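Local coordinates for putative drug/sodium antiporter (Escherichia coli, PDB 4Z3N), which belongs to the MATE family of membrane transporters and carries the genotoxin colibactin, probably working as an antiporter, at residues L407-L410 with M411-F415; V420-L423 with L424-L428. All coordinates share one frame; numbering follows the deposited sequence.

Contact 1. Residues L407-L410 with M411-F415; sequences LLTL and MRHVF. With OLC ((2R)-2,3-dihydroxypropyl (9Z)-octadec-9-enoate), chain B.
Phe415 folds back along the last turn of the helix onto Leu410, five residues earlier, and the two side chains meet at a slant. With CG set beside the backbone N (chi1 -75°), the ring brings CE2 to 3.5 Å from Leu410 CB, while Leu410 CD1 reaches the same CE2 at 3.9 Å. In the backbone, Leu410 O accepts two bonds, from Val414 N and Phe415 N, each 3.0 Å long and arriving from opposite faces of the carbonyl plane. Leu407 and Met411 instead run side by side, pointing the same way, with CD1 of the leucine 4.2 Å from CE of the methionine.

Another side of the helix is more polar. Thr409 O takes the main-chain N-H of His413 at 3.0 Å and, weakly, that residue's ND1, which may help to set the turn of the imidazole; the threonine methyl CG2 lies 3.9 Å from ND1. Thr409 OG1 bonds back to Ser405 O and shares a water with Arg412 NH1, which donates to it. The arginine leaves the helix extended and bends at chi3 (54°), bringing NH1 also to Ser389 OG on helix 382-399. The buried guanidinium is thus tied to helix 382-399 and, through the water, to its own helix one turn back.

The monoolein molecule, probably a lipid of the crystallisation medium, follows this polar side: its O23 donates to His413 O at 2.9 Å, and C16 of its tail sits at the imidazole edge, near the ring plane. Paired i+4 and i+5 bonds to one carbonyl, followed by Val414 leaving helical angles, are characteristic of a helix C-terminus, here that of helix 402-413 within a predicted transmembrane segment.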
loop_
_atom_site.group_PDB
_atom_site.type_symbol
_atom_site.label_atom_id
_atom_site.label_comp_id
_atom_site.label_asym_id
_atom_site.label_seq_id
_atom_site.Cartn_x
_atom_site.Cartn_y
_atom_site.Cartn_z
ATOM N N LEU A 407 8.267 14.530 0.167
ATOM C CA LEU A 407 7.754 15.894 0.102
ATOM C C LEU A 407 6.267 15.958 -0.265
ATOM O O LEU A 407 5.515 16.737 0.313
ATOM C CB LEU A 407 8.561 16.715 -0.899
ATOM C CG LEU A 407 7.989 18.116 -1.125
ATOM C CD1 LEU A 407 7.897 18.922 0.199
ATOM C CD2 LEU A 407 8.772 18.876 -2.223
ATOM N N LEU A 408 5.841 15.136 -1.219
ATOM C CA LEU A 408 4.459 15.170 -1.679
ATOM C C LEU A 408 3.534 14.480 -0.682
ATOM O O LEU A 408 2.392 14.883 -0.488
ATOM C CB LEU A 408 4.343 14.532 -3.063
ATOM C CG LEU A 408 4.894 15.405 -4.199
ATOM C CD1 LEU A 408 5.122 14.595 -5.476
ATOM C CD2 LEU A 408 3.978 16.590 -4.456
ATOM N N THR A 409 4.034 13.445 -0.029
ATOM C CA THR A 409 3.240 12.760 0.975
ATOM C C THR A 409 3.063 13.636 2.228
ATOM O O THR A 409 2.014 13.619 2.872
ATOM C CB THR A 409 3.878 11.428 1.338
ATOM O OG1 THR A 409 4.034 10.661 0.140
ATOM C CG2 THR A 409 2.995 10.659 2.299
ATOM N N LEU A 410 4.088 14.408 2.563
ATOM C CA LEU A 410 4.031 15.305 3.709
ATOM C C LEU A 410 3.092 16.450 3.433
ATOM O O LEU A 410 2.357 16.907 4.306
ATOM C CB LEU A 410 5.415 15.847 4.036
ATOM C CG LEU A 410 6.349 14.867 4.728
ATOM C CD1 LEU A 410 7.719 15.499 4.888
ATOM C CD2 LEU A 410 5.755 14.472 6.065
ATOM N N MET A 411 3.147 16.918 2.198
ATOM C CA MET A 411 2.308 18.005 1.740
ATOM C C MET A 411 0.855 17.573 1.738
ATOM O O MET A 411 -0.031 18.390 1.951
ATOM C CB MET A 411 2.739 18.455 0.344
ATOM C CG MET A 411 2.132 19.782 -0.104
ATOM S SD MET A 411 2.858 21.197 0.750
ATOM C CE MET A 411 4.246 20.381 1.541
ATOM N N ARG A 412 0.602 16.293 1.477
ATOM C CA ARG A 412 -0.778 15.796 1.451
ATOM C C ARG A 412 -1.355 15.491 2.840
ATOM O O ARG A 412 -2.480 15.866 3.127
ATOM C CB ARG A 412 -0.904 14.552 0.554
ATOM C CG ARG A 412 -2.348 14.263 0.157
ATOM C CD ARG A 412 -2.544 13.077 -0.795
ATOM N NE ARG A 412 -1.945 11.828 -0.323
ATOM C CZ ARG A 412 -0.882 11.244 -0.882
ATOM N NH1 ARG A 412 -0.309 11.797 -1.941
ATOM N NH2 ARG A 412 -0.393 10.106 -0.380
ATOM N N HIS A 413 -0.609 14.780 3.680
ATOM C CA HIS A 413 -1.136 14.364 4.987
ATOM C C HIS A 413 -0.795 15.209 6.226
ATOM O O HIS A 413 -1.398 15.002 7.265
ATOM C CB HIS A 413 -0.708 12.921 5.264
ATOM C CG HIS A 413 -1.334 11.924 4.340
ATOM N ND1 HIS A 413 -0.712 11.469 3.200
ATOM C CD2 HIS A 413 -2.550 11.329 4.366
ATOM C CE1 HIS A 413 -1.507 10.619 2.572
ATOM N NE2 HIS A 413 -2.629 10.518 3.260
ATOM N N VAL A 414 0.146 16.147 6.141
ATOM C CA VAL A 414 0.562 16.879 7.349
ATOM C C VAL A 414 0.658 18.412 7.244
ATOM O O VAL A 414 -0.054 19.115 7.943
ATOM C CB VAL A 414 1.923 16.368 7.858
ATOM C CG1 VAL A 414 2.384 17.220 9.031
ATOM C CG2 VAL A 414 1.814 14.939 8.275
ATOM N N PHE A 415 1.553 18.919 6.397
ATOM C CA PHE A 415 1.881 20.349 6.352
ATOM C C PHE A 415 0.724 21.358 6.166
ATOM O O PHE A 415 0.835 22.522 6.561
ATOM C CB PHE A 415 2.903 20.585 5.241
ATOM C CG PHE A 415 4.292 20.125 5.591
ATOM C CD1 PHE A 415 4.776 20.269 6.884
ATOM C CD2 PHE A 415 5.114 19.550 4.630
ATOM C CE1 PHE A 415 6.049 19.843 7.205
ATOM C CE2 PHE A 415 6.382 19.133 4.950
ATOM C CZ PHE A 415 6.854 19.270 6.235
HETATM C C18 OLC B . -3.030 7.123 0.445
HETATM C C10 OLC B . -10.028 12.417 1.010
HETATM C C9 OLC B . -10.364 11.209 1.509
HETATM C C17 OLC B . -4.386 7.797 0.501
HETATM C C11 OLC B . -8.691 13.054 1.334
HETATM C C8 OLC B . -11.802 10.948 1.925
HETATM C C24 OLC B . -5.960 15.003 7.654
HETATM C C16 OLC B . -4.204 9.238 0.922
HETATM C C12 OLC B . -7.839 12.181 2.246
HETATM C C7 OLC B . -12.012 9.514 2.378
HETATM C C15 OLC B . -5.535 9.978 0.880
HETATM C C13 OLC B . -6.388 12.193 1.765
HETATM C C6 OLC B . -11.479 9.308 3.783
HETATM C C14 OLC B . -5.644 10.908 2.081
HETATM C C5 OLC B . -11.934 10.422 4.703
HETATM C C4 OLC B . -11.008 10.503 5.908
HETATM C C3 OLC B . -9.559 10.513 5.464
HETATM C C2 OLC B . -8.636 11.016 6.558
HETATM C C21 OLC B . -5.961 13.510 5.658
HETATM C C1 OLC B . -7.397 11.652 5.941
HETATM C C22 OLC B . -5.140 14.482 6.488
HETATM O O19 OLC B . -6.951 11.275 4.867
HETATM O O25 OLC B . -5.156 15.030 8.817
HETATM O O23 OLC B . -3.991 13.827 6.990
HETATM O O20 OLC B . -6.829 12.795 6.521
HETATM O O HOH W 1 1.946 10.806 -2.196
#

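Contact 2. Residues V420-L423 with L424-L428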
loop_
_atom_site.group_PDB
_atom_site.type_symbol
_atom_site.label_atom_id
_atom_site.label_comp_id
_atom_site.label_asym_id
_atom_site.label_seq_id
_atom_site.Cartn_x
_atom_site.Cartn_y
_atom_site.Cartn_z
ATOM N N VAL A 420 -4.873 23.822 8.940
ATOM C CA VAL A 420 -6.170 24.210 8.379
ATOM C C VAL A 420 -7.339 23.573 9.147
ATOM O O VAL A 420 -8.375 24.197 9.346
ATOM C CB VAL A 420 -6.259 23.842 6.867
ATOM C CG1 VAL A 420 -7.709 23.835 6.378
ATOM C CG2 VAL A 420 -5.421 24.812 6.046
ATOM N N VAL A 421 -7.168 22.334 9.586
ATOM C CA VAL A 421 -8.188 21.685 10.381
ATOM C C VAL A 421 -8.352 22.447 11.674
ATOM O O VAL A 421 -9.476 22.732 12.095
ATOM C CB VAL A 421 -7.849 20.220 10.693
ATOM C CG1 VAL A 421 -8.608 19.753 11.932
ATOM C CG2 VAL A 421 -8.173 19.350 9.503
ATOM N N TYR A 422 -7.228 22.786 12.298
ATOM C CA TYR A 422 -7.257 23.536 13.548
ATOM C C TYR A 422 -7.986 24.859 13.338
ATOM O O TYR A 422 -8.865 25.225 14.121
ATOM C CB TYR A 422 -5.848 23.787 14.103
ATOM C CG TYR A 422 -5.900 24.076 15.587
ATOM C CD1 TYR A 422 -6.195 25.356 16.061
ATOM C CD2 TYR A 422 -5.716 23.060 16.524
ATOM C CE1 TYR A 422 -6.282 25.621 17.433
ATOM C CE2 TYR A 422 -5.790 23.317 17.899
ATOM C CZ TYR A 422 -6.072 24.600 18.343
ATOM O OH TYR A 422 -6.154 24.858 19.693
ATOM N N LEU A 423 -7.631 25.553 12.265
ATOM C CA LEU A 423 -8.284 26.802 11.902
ATOM C C LEU A 423 -9.800 26.653 11.757
ATOM O O LEU A 423 -10.566 27.409 12.360
ATOM C CB LEU A 423 -7.704 27.330 10.603
ATOM C CG LEU A 423 -8.428 28.593 10.163
ATOM C CD1 LEU A 423 -8.340 29.561 11.322
ATOM C CD2 LEU A 423 -7.840 29.182 8.879
ATOM N N LEU A 424 -10.234 25.677 10.958
ATOM C CA LEU A 424 -11.653 25.523 10.623
ATOM C C LEU A 424 -12.477 24.859 11.738
ATOM O O LEU A 424 -13.609 25.255 11.987
ATOM C CB LEU A 424 -11.813 24.727 9.320
ATOM C CG LEU A 424 -11.363 25.387 8.019
ATOM C CD1 LEU A 424 -11.718 24.548 6.800
ATOM C CD2 LEU A 424 -11.962 26.765 7.890
ATOM N N ALA A 425 -11.921 23.845 12.390
ATOM C CA ALA A 425 -12.671 23.111 13.400
ATOM C C ALA A 425 -12.678 23.770 14.803
ATOM O O ALA A 425 -13.560 23.499 15.627
ATOM C CB ALA A 425 -12.140 21.695 13.498
ATOM N N ILE A 426 -11.703 24.629 15.078
ATOM C CA ILE A 426 -11.625 25.257 16.388
ATOM C C ILE A 426 -11.796 26.762 16.317
ATOM O O ILE A 426 -12.784 27.294 16.811
ATOM C CB ILE A 426 -10.297 24.962 17.085
ATOM C CG1 ILE A 426 -9.955 23.465 17.016
ATOM C CG2 ILE A 426 -10.362 25.447 18.507
ATOM C CD1 ILE A 426 -10.990 22.523 17.631
ATOM N N VAL A 427 -10.837 27.451 15.711
ATOM C CA VAL A 427 -10.862 28.916 15.674
ATOM C C VAL A 427 -12.166 29.400 15.050
ATOM O O VAL A 427 -13.029 29.926 15.755
ATOM C CB VAL A 427 -9.657 29.489 14.899
ATOM C CG1 VAL A 427 -9.747 30.993 14.798
ATOM C CG2 VAL A 427 -8.368 29.087 15.570
ATOM N N LEU A 428 -12.315 29.219 13.739
ATOM C CA LEU A 428 -13.634 29.302 13.130
ATOM C C LEU A 428 -14.357 28.156 13.788
ATOM O O LEU A 428 -13.731 27.160 14.129
ATOM C CB LEU A 428 -13.582 29.175 11.611
ATOM C CG LEU A 428 -13.032 30.414 10.908
ATOM C CD1 LEU A 428 -13.808 31.656 11.330
ATOM C CD2 LEU A 428 -11.563 30.588 11.225
#
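The backbone starts with i+4 bonds, Leu424 N to Val420 O at 2.9 Å and Ala425 N to Val421 O, and then widens into a pi-type turn at 424-427, where Tyr422 O takes Ile426 N at 3.1 Å and, more weakly, Val427 N, and Leu428 N makes a second bond of i+5 span, to Leu423 O at 2.9 Å.

Tyr422 lies against the turn that follows it. Its ring, swung out with CG anti to the backbone N (chi1 -159°), receives Ile426 CG1 4.1 Å above one face and over its centre, a CH-pi contact, whereas Val427 CG2 comes to the ring edge near its plane. Leu423 reaches two residues with one methyl: CD1 crosses Val427 at a slant, 3.8 Å from CB, and runs alongside Leu428 to touch CD2. Val420 and Leu424 are also side by side, with CG1 and CD1 4.1 Å apart, and both reach helix 432-453, at Ser441 and Phe437. Val421 and Tyr422 touch Phe280 of helix 250-284.

Apart from the aromatic Tyr422, every side chain here is aliphatic and the polar bonding is left to the main chain, which suits a predicted transmembrane helix whose exposed sides probably face lipid.

How the contacts relate
Contact 1 closes before contact 2 opens, and the two sit in consecutive helices: 407-415 at the end of helix 402-413, 420-428 at the end of helix 417-427. Their centres are 18 Å apart and their nearest atoms about 6 Å, without touching, and contact 2 lies farther from the centre of the chain. A single transmembrane segment predicted for 404-428 spans both, but in the structure its helix is broken between residues 413 and 417. Helices 250-284 and 432-453 flank both contacts, which places the interrupted segment beside the same two neighbours along its course, with its more polar part at contact 1 and its apolar part at contact 2.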